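Long-range contact in AB hydrolase-1 domain-containing protein (Parabacteroides distasonis, PDB 4Q34), which is an uncharacterised member of the alpha/beta hydrolase family and probably acts as an esterase: residues V204-F217 against R264-L276. Residues are numbered along the deposited sequence; the frame is centred on the assembly and turned at random. Where two conformers were deposited one is given.
Sequences VPFPEGQLPEEAKF and RRLRLMKIWAKML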
ATOM      1  N   VAL A 204       3.976   8.637  26.760  1.00 21.02           N
ATOM      2  CA  VAL A 204       4.492  10.007  26.807  1.00 21.16           C
ATOM      3  C   VAL A 204       5.664  10.006  27.787  1.00 20.81           C
ATOM      4  O   VAL A 204       5.504   9.608  28.910  1.00 21.28           O
ATOM      5  CB  VAL A 204       3.398  10.989  27.241  1.00 22.01           C
ATOM      6  CG1 VAL A 204       3.954  12.394  27.302  1.00 20.99           C
ATOM      7  CG2 VAL A 204       2.194  10.890  26.297  1.00 24.64           C
ATOM      8  N   PRO A 205       6.871  10.419  27.354  1.00 19.23           N
ATOM      9  CA  PRO A 205       7.996  10.257  28.231  1.00 20.57           C
ATOM     10  C   PRO A 205       8.198  11.409  29.229  1.00 20.20           C
ATOM     11  O   PRO A 205       8.304  12.571  28.845  1.00 23.07           O
ATOM     12  CB  PRO A 205       9.197  10.148  27.263  1.00 20.46           C
ATOM     13  CG  PRO A 205       8.771  11.001  26.129  1.00 19.96           C
ATOM     14  CD  PRO A 205       7.286  10.792  25.997  1.00 19.91           C
ATOM     15  N   PHE A 206       8.267  11.063  30.497  1.00 21.05           N
ATOM     16  CA  PHE A 206       8.589  11.993  31.557  1.00 20.81           C
ATOM     17  C   PHE A 206       9.837  11.521  32.327  1.00 21.46           C
ATOM     18  O   PHE A 206      10.124  10.306  32.360  1.00 22.97           O
ATOM     19  CB  PHE A 206       7.416  12.085  32.522  1.00 22.04           C
ATOM     20  CG  PHE A 206       6.210  12.759  31.946  1.00 21.74           C
ATOM     21  CD1 PHE A 206       5.255  12.037  31.276  1.00 22.09           C
ATOM     22  CD2 PHE A 206       6.029  14.114  32.121  1.00 24.31           C
ATOM     23  CE1 PHE A 206       4.123  12.656  30.764  1.00 24.32           C
ATOM     24  CE2 PHE A 206       4.919  14.751  31.569  1.00 23.37           C
ATOM     25  CZ  PHE A 206       3.961  14.017  30.912  1.00 21.25           C
ATOM     26  N   PRO A 207      10.556  12.452  32.985  1.00 21.93           N
ATOM     27  CA  PRO A 207      11.684  12.046  33.794  1.00 23.75           C
ATOM     28  C   PRO A 207      11.257  11.177  34.951  1.00 25.02           C
ATOM     29  O   PRO A 207      10.188  11.385  35.531  1.00 24.69           O
ATOM     30  CB  PRO A 207      12.254  13.353  34.352  1.00 25.59           C
ATOM     31  CG  PRO A 207      11.564  14.444  33.659  1.00 25.71           C
ATOM     32  CD  PRO A 207      10.305  13.901  33.050  1.00 24.87           C
ATOM     33  N   GLU A 208      12.099  10.205  35.270  1.00 25.36           N
ATOM     34  CA  GLU A 208      11.876   9.322  36.386  1.00 28.62           C
ATOM     35  C   GLU A 208      11.670  10.133  37.625  1.00 29.60           C
ATOM     36  O   GLU A 208      12.412  11.088  37.882  1.00 29.87           O
ATOM     37  CB  GLU A 208      13.102   8.408  36.547  1.00 28.18           C
ATOM     38  CG  GLU A 208      13.137   7.356  35.453  1.00 32.60           C
ATOM     39  CD  GLU A 208      14.526   6.743  35.189  1.00 37.52           C
ATOM     40  OE1 GLU A 208      15.520   7.262  35.705  1.00 33.72           O
ATOM     41  OE2 GLU A 208      14.608   5.750  34.415  1.00 40.92           O
ATOM     42  N   GLY A 209      10.631   9.783  38.374  1.00 30.23           N
ATOM     43  CA  GLY A 209      10.305  10.477  39.595  1.00 31.80           C
ATOM     44  C   GLY A 209       9.448  11.726  39.433  1.00 31.13           C
ATOM     45  O   GLY A 209       9.064  12.313  40.435  1.00 32.26           O
ATOM     46  N   GLN A 210       9.142  12.112  38.190  1.00 31.02           N
ATOM     47  CA  GLN A 210       8.399  13.328  37.863  0.50 30.44           C
ATOM     48  C   GLN A 210       7.165  13.022  37.040  1.00 30.13           C
ATOM     49  O   GLN A 210       6.682  13.892  36.346  1.00 30.81           O
ATOM     50  CB  GLN A 210       9.281  14.278  37.029  0.50 32.68           C
ATOM     51  CG  GLN A 210      10.589  14.655  37.682  0.50 34.45           C
ATOM     52  CD  GLN A 210      10.364  15.400  38.964  0.50 38.16           C
ATOM     53  OE1 GLN A 210       9.516  16.288  39.031  0.50 42.33           O
ATOM     54  NE2 GLN A 210      11.099  15.035  39.993  0.50 40.50           N
ATOM     55  N   LEU A 211       6.670  11.777  37.078  1.00 28.41           N
ATOM     56  CA  LEU A 211       5.462  11.405  36.356  1.00 31.24           C
ATOM     57  C   LEU A 211       4.254  12.175  36.926  1.00 34.57           C
ATOM     58  O   LEU A 211       3.909  12.020  38.116  1.00 33.75           O
ATOM     59  CB  LEU A 211       5.225   9.911  36.487  1.00 32.78           C
ATOM     60  CG  LEU A 211       4.389   9.136  35.487  1.00 37.09           C
ATOM     61  CD1 LEU A 211       4.863   9.326  34.051  1.00 33.64           C
ATOM     62  CD2 LEU A 211       4.439   7.654  35.852  1.00 41.50           C
ATOM     63  N   PRO A 212       3.634  13.036  36.109  1.00 35.97           N
ATOM     64  CA  PRO A 212       2.509  13.807  36.656  1.00 34.98           C
ATOM     65  C   PRO A 212       1.301  12.934  36.941  1.00 33.49           C
ATOM     66  O   PRO A 212       1.104  11.913  36.288  1.00 31.32           O
ATOM     67  CB  PRO A 212       2.185  14.831  35.554  1.00 37.00           C
ATOM     68  CG  PRO A 212       2.884  14.356  34.325  1.00 37.88           C
ATOM     69  CD  PRO A 212       3.887  13.311  34.686  1.00 32.86           C
ATOM     70  N   GLU A 213       0.489  13.340  37.917  1.00 39.33           N
ATOM     71  CA  GLU A 213      -0.697  12.550  38.288  1.00 43.35           C
ATOM     72  C   GLU A 213      -1.524  12.297  37.053  1.00 34.88           C
ATOM     73  O   GLU A 213      -1.991  11.186  36.812  1.00 37.88           O
ATOM     74  CB  GLU A 213      -1.542  13.250  39.363  1.00 47.52           C
ATOM     75  CG  GLU A 213      -0.978  13.120  40.767  1.00 57.58           C
ATOM     76  CD  GLU A 213      -0.814  11.669  41.177  1.00 64.54           C
ATOM     77  OE1 GLU A 213      -1.818  10.927  41.130  1.00 76.90           O
ATOM     78  OE2 GLU A 213       0.321  11.268  41.521  1.00 65.08           O
ATOM     79  N   GLU A 214      -1.635  13.327  36.226  1.00 36.14           N
ATOM     80  CA  GLU A 214      -2.398  13.264  34.973  1.00 39.42           C
ATOM     81  C   GLU A 214      -1.869  12.250  33.933  1.00 44.19           C
ATOM     82  O   GLU A 214      -2.520  12.008  32.912  1.00 45.54           O
ATOM     83  CB  GLU A 214      -2.478  14.670  34.365  1.00 38.46           C
ATOM     84  CG  GLU A 214      -3.217  15.675  35.236  1.00 46.10           C
ATOM     85  CD  GLU A 214      -2.319  16.491  36.166  1.00 50.12           C
ATOM     86  OE1 GLU A 214      -1.198  16.049  36.535  1.00 45.79           O
ATOM     87  OE2 GLU A 214      -2.748  17.607  36.524  1.00 58.80           O
ATOM     88  N   ALA A 215      -0.693  11.669  34.186  1.00 40.47           N
ATOM     89  CA  ALA A 215      -0.086  10.657  33.299  1.00 39.22           C
ATOM     90  C   ALA A 215      -0.313   9.223  33.752  1.00 40.15           C
ATOM     91  O   ALA A 215       0.047   8.266  33.044  1.00 37.76           O
ATOM     92  CB  ALA A 215       1.421  10.907  33.218  1.00 39.81           C
ATOM     93  N   LYS A 216      -0.827   9.075  34.967  1.00 44.34           N
ATOM     94  CA  LYS A 216      -0.851   7.780  35.625  1.00 51.86           C
ATOM     95  C   LYS A 216      -2.094   6.968  35.294  1.00 57.34           C
ATOM     96  O   LYS A 216      -2.235   5.843  35.775  1.00 59.61           O
ATOM     97  CB  LYS A 216      -0.704   7.957  37.137  1.00 48.21           C
ATOM     98  CG  LYS A 216       0.688   8.430  37.552  1.00 49.84           C
ATOM     99  CD  LYS A 216       0.914   8.350  39.060  1.00 49.05           C
ATOM    100  CE  LYS A 216       2.368   8.605  39.428  1.00 51.49           C
ATOM    101  NZ  LYS A 216       2.557   9.802  40.293  1.00 59.80           N
ATOM    102  N   PHE A 217      -2.990   7.510  34.467  1.00 47.26           N
ATOM    103  CA  PHE A 217      -4.176   6.742  34.097  1.00 45.65           C
ATOM    104  C   PHE A 217      -3.742   5.603  33.175  1.00 42.42           C
ATOM    105  O   PHE A 217      -2.739   5.722  32.468  1.00 43.19           O
ATOM    106  CB  PHE A 217      -5.303   7.623  33.528  1.00 42.31           C
ATOM    107  CG  PHE A 217      -5.001   8.256  32.190  1.00 58.91           C
ATOM    108  CD1 PHE A 217      -4.236   9.425  32.100  1.00 55.20           C
ATOM    109  CD2 PHE A 217      -5.523   7.713  31.021  1.00 61.14           C
ATOM    110  CE1 PHE A 217      -3.984  10.017  30.872  1.00 51.86           C
ATOM    111  CE2 PHE A 217      -5.274   8.304  29.791  1.00 53.34           C
ATOM    112  CZ  PHE A 217      -4.505   9.461  29.714  1.00 49.10           C
ATOM    113  N   ARG A 264      -8.073  13.626  28.330  1.00 24.19           N
ATOM    114  CA  ARG A 264      -6.934  13.398  29.237  1.00 24.66           C
ATOM    115  C   ARG A 264      -5.610  13.628  28.519  1.00 24.13           C
ATOM    116  O   ARG A 264      -4.665  14.176  29.121  1.00 22.34           O
ATOM    117  CB  ARG A 264      -6.897  11.964  29.783  1.00 29.67           C
ATOM    118  CG  ARG A 264      -8.210  11.426  30.327  1.00 39.28           C
ATOM    119  CD  ARG A 264      -7.995  10.027  30.903  1.00 50.32           C
ATOM    120  NE  ARG A 264      -7.874  10.100  32.342  1.00 61.95           N
ATOM    121  CZ  ARG A 264      -8.855   9.846  33.200  1.00 60.37           C
ATOM    122  NH1 ARG A 264     -10.051   9.440  32.783  1.00 70.19           N
ATOM    123  NH2 ARG A 264      -8.628   9.985  34.491  1.00 66.82           N
ATOM    124  N   ARG A 265      -5.554  13.237  27.245  1.00 22.98           N
ATOM    125  CA  ARG A 265      -4.327  13.385  26.447  1.00 21.86           C
ATOM    126  C   ARG A 265      -3.992  14.850  26.172  1.00 22.16           C
ATOM    127  O   ARG A 265      -2.833  15.251  26.290  1.00 20.97           O
ATOM    128  CB  ARG A 265      -4.413  12.565  25.164  1.00 21.59           C
ATOM    129  CG  ARG A 265      -4.156  11.111  25.520  1.00 21.41           C
ATOM    130  CD  ARG A 265      -4.589  10.188  24.413  1.00 21.98           C
ATOM    131  NE  ARG A 265      -4.143   8.851  24.753  1.00 22.86           N
ATOM    132  CZ  ARG A 265      -4.523   7.765  24.119  1.00 28.49           C
ATOM    133  NH1 ARG A 265      -5.396   7.823  23.125  1.00 31.55           N
ATOM    134  NH2 ARG A 265      -4.015   6.608  24.517  1.00 38.53           N
ATOM    135  N   LEU A 266      -5.008  15.663  25.865  1.00 21.81           N
ATOM    136  CA  LEU A 266      -4.795  17.090  25.696  1.00 22.49           C
ATOM    137  C   LEU A 266      -4.168  17.667  26.958  1.00 22.36           C
ATOM    138  O   LEU A 266      -3.138  18.336  26.886  1.00 23.14           O
ATOM    139  CB  LEU A 266      -6.092  17.815  25.327  1.00 23.17           C
ATOM    140  CG  LEU A 266      -5.976  19.334  25.224  1.00 23.25           C
ATOM    141  CD1 LEU A 266      -4.878  19.757  24.283  1.00 24.44           C
ATOM    142  CD2 LEU A 266      -7.312  19.980  24.850  1.00 24.52           C
ATOM    143  N   ARG A 267      -4.770  17.359  28.107  1.00 22.90           N
ATOM    144  CA  ARG A 267      -4.316  17.850  29.408  0.50 23.93           C
ATOM    145  C   ARG A 267      -2.863  17.427  29.644  1.00 24.29           C
ATOM    146  O   ARG A 267      -2.028  18.217  30.051  1.00 26.42           O
ATOM    147  CB  ARG A 267      -5.239  17.296  30.511  0.50 27.23           C
ATOM    148  CG  ARG A 267      -4.945  17.750  31.932  0.50 28.62           C
ATOM    149  CD  ARG A 267      -5.684  16.872  32.962  0.50 32.22           C
ATOM    150  NE  ARG A 267      -6.979  16.409  32.479  0.50 32.96           N
ATOM    151  CZ  ARG A 267      -7.648  15.382  32.991  0.50 36.73           C
ATOM    152  NH1 ARG A 267      -7.144  14.697  34.002  0.50 42.92           N
ATOM    153  NH2 ARG A 267      -8.821  15.042  32.490  0.50 36.39           N
ATOM    154  N   LEU A 268      -2.582  16.184  29.365  1.00 23.08           N
ATOM    155  CA  LEU A 268      -1.259  15.615  29.601  1.00 23.63           C
ATOM    156  C   LEU A 268      -0.203  16.226  28.720  1.00 22.44           C
ATOM    157  O   LEU A 268       0.885  16.513  29.189  1.00 21.86           O
ATOM    158  CB  LEU A 268      -1.283  14.127  29.378  1.00 24.56           C
ATOM    159  CG  LEU A 268       0.029  13.402  29.606  1.00 26.17           C
ATOM    160  CD1 LEU A 268       0.588  13.684  30.982  1.00 30.32           C
ATOM    161  CD2 LEU A 268      -0.185  11.924  29.359  1.00 31.79           C
HETATM  162  N   MSE A 269      -0.522  16.429  27.447  1.00 21.89           N
HETATM  163  CA  MSE A 269       0.473  17.004  26.529  1.00 20.74           C
HETATM  164  C   MSE A 269       0.800  18.451  26.884  1.00 20.84           C
HETATM  165  O   MSE A 269       1.949  18.903  26.719  1.00 19.53           O
HETATM  166  CB  MSE A 269       0.062  16.887  25.080  1.00 21.76           C
HETATM  167  CG  MSE A 269      -0.200  15.509  24.572  1.00 21.63           C
HETATM  168 SE   MSE A 269       1.091  14.204  25.220  0.75 28.99          SE
HETATM  169  CE  MSE A 269       2.484  14.458  23.908  1.00 28.87           C
ATOM    170  N   LYS A 270      -0.178  19.206  27.405  1.00 21.23           N
ATOM    171  CA  LYS A 270       0.130  20.545  27.883  1.00 22.53           C
ATOM    172  C   LYS A 270       1.099  20.528  29.057  1.00 21.95           C
ATOM    173  O   LYS A 270       1.975  21.384  29.152  1.00 22.19           O
ATOM    174  CB  LYS A 270      -1.150  21.320  28.233  1.00 25.37           C
ATOM    175  CG  LYS A 270      -1.955  21.618  26.973  1.00 28.85           C
ATOM    176  CD  LYS A 270      -2.951  22.735  27.153  1.00 39.13           C
ATOM    177  CE  LYS A 270      -4.205  22.211  27.751  1.00 43.83           C
ATOM    178  NZ  LYS A 270      -5.203  23.318  27.807  1.00 46.92           N
ATOM    179  N   ILE A 271       0.974  19.536  29.939  1.00 22.60           N
ATOM    180  CA  ILE A 271       1.882  19.392  31.069  1.00 22.28           C
ATOM    181  C   ILE A 271       3.277  19.019  30.571  1.00 20.93           C
ATOM    182  O   ILE A 271       4.264  19.639  30.967  1.00 21.48           O
ATOM    183  CB  ILE A 271       1.373  18.348  32.062  1.00 23.84           C
ATOM    184  CG1 ILE A 271       0.084  18.888  32.726  1.00 27.35           C
ATOM    185  CG2 ILE A 271       2.449  18.017  33.086  1.00 27.41           C
ATOM    186  CD1 ILE A 271      -0.706  17.835  33.508  1.00 27.53           C
ATOM    187  N   TRP A 272       3.319  18.042  29.674  1.00 19.84           N
ATOM    188  CA  TRP A 272       4.563  17.592  29.021  1.00 19.33           C
ATOM    189  C   TRP A 272       5.303  18.738  28.319  1.00 20.01           C
ATOM    190  O   TRP A 272       6.499  18.933  28.544  1.00 19.68           O
ATOM    191  CB  TRP A 272       4.221  16.507  28.003  1.00 19.28           C
ATOM    192  CG  TRP A 272       5.379  15.755  27.398  1.00 18.79           C
ATOM    193  CD1 TRP A 272       6.200  14.884  28.047  1.00 20.02           C
ATOM    194  CD2 TRP A 272       5.762  15.717  26.026  1.00 18.79           C
ATOM    195  NE1 TRP A 272       7.098  14.322  27.153  1.00 19.40           N
ATOM    196  CE2 TRP A 272       6.845  14.818  25.911  1.00 19.44           C
ATOM    197  CE3 TRP A 272       5.299  16.361  24.868  1.00 19.18           C
ATOM    198  CZ2 TRP A 272       7.461  14.565  24.719  1.00 18.53           C
ATOM    199  CZ3 TRP A 272       5.933  16.113  23.675  1.00 19.32           C
ATOM    200  CH2 TRP A 272       6.996  15.218  23.605  1.00 19.84           C
ATOM    201  N   ALA A 273       4.554  19.547  27.563  1.00 17.98           N
ATOM    202  CA  ALA A 273       5.130  20.696  26.855  1.00 18.95           C
ATOM    203  C   ALA A 273       5.725  21.686  27.857  1.00 21.01           C
ATOM    204  O   ALA A 273       6.827  22.179  27.676  1.00 20.91           O
ATOM    205  CB  ALA A 273       4.078  21.397  25.995  1.00 20.71           C
ATOM    206  N   LYS A 274       4.981  21.984  28.913  1.00 21.10           N
ATOM    207  CA  LYS A 274       5.447  22.914  29.935  1.00 22.68           C
ATOM    208  C   LYS A 274       6.778  22.425  30.550  1.00 23.36           C
ATOM    209  O   LYS A 274       7.750  23.183  30.676  1.00 22.11           O
ATOM    210  CB  LYS A 274       4.348  23.134  30.981  1.00 26.38           C
ATOM    211  CG  LYS A 274       4.771  23.954  32.196  1.00 34.80           C
ATOM    212  CD  LYS A 274       5.320  25.298  31.805  1.00 39.72           C
ATOM    213  CE  LYS A 274       5.333  26.228  33.016  1.00 51.08           C
ATOM    214  NZ  LYS A 274       6.159  27.426  32.708  1.00 51.93           N
HETATM  215  N   MSE A 275       6.831  21.138  30.900  1.00 22.15           N
HETATM  216  CA  MSE A 275       7.999  20.587  31.522  1.00 22.04           C
HETATM  217  C   MSE A 275       9.177  20.633  30.598  1.00 20.25           C
HETATM  218  O   MSE A 275      10.270  20.962  31.028  1.00 21.98           O
HETATM  219  CB  MSE A 275       7.717  19.152  31.965  1.00 24.12           C
HETATM  220  CG  MSE A 275       6.820  19.234  33.189  1.00 33.41           C
HETATM  221 SE   MSE A 275       6.402  17.406  33.768  0.75 47.79          SE
HETATM  222  CE  MSE A 275       8.284  16.813  33.908  1.00 31.85           C
ATOM    223  N   LEU A 276       8.970  20.331  29.323  1.00 18.58           N
ATOM    224  CA  LEU A 276      10.086  20.435  28.352  1.00 18.55           C
ATOM    225  C   LEU A 276      10.507  21.880  28.096  1.00 20.30           C
ATOM    226  O   LEU A 276      11.698  22.202  28.022  1.00 20.64           O
ATOM    227  CB  LEU A 276       9.738  19.736  27.050  1.00 18.02           C
ATOM    228  CG  LEU A 276       9.759  18.206  27.118  1.00 17.08           C
ATOM    229  CD1 LEU A 276       9.045  17.572  25.921  1.00 18.51           C
ATOM    230  CD2 LEU A 276      11.191  17.697  27.235  1.00 18.19           C
TER
HETATM  231  O   HOH W   1      -4.508  13.860  31.848  1.00 38.37           O
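V204 opens the contact by laying CG1 over one face of the W272 indole, 3.6 Å from the centroid of its five-membered ring, a CH-pi contact; its other methyl, CG2, touches SE of selenomethionine M269. The contact belongs to an alpha/beta hydrolase fold: helix 257-277, which links the parallel strands 242-246 and 283-287 of the main mixed sheet, is covered here by the excursion after strand 192-198. Short strand 204-207, paired in parallel with 226-229, crosses the helix at 43°. The carbonyl of P205 accepts the one direct hydrogen bond between the segments, from W272 NE1 at 2.7 Å; O lies in the indole plane, but the bond is bent, 138° at the hydrogen, and helps fix the rotation of the ring. F206 is sandwiched: the edge of W272 meets one face, P212 CD lies over the centre of the other, and selenomethionine M275 places SE at the ring edge, 3.7 Å from F206 CD2, a Met-aromatic contact. A type II turn, P207 to Q210, then reverses the chain, and the M275 methyl CE rests on P207 CD. P212 packs CG against I271 CG2. E214, its chain bent at chi2, folds over the helix: its CG meets R267 CD, while its carboxylate lies over I271 CD1. A water donates to both E214 O and R264 O, bridging the backbones. A215 CB meets L268 CD1, the methyl that also reaches F206 CZ. F217 ends the segment: the guanidinium of R264 makes an off-centre cation-pi contact with its ring, and the R264 chain, bent at chi3 (100°), sets CD over one face, a CH-pi contact 3.4 Å from the F217 ring centroid.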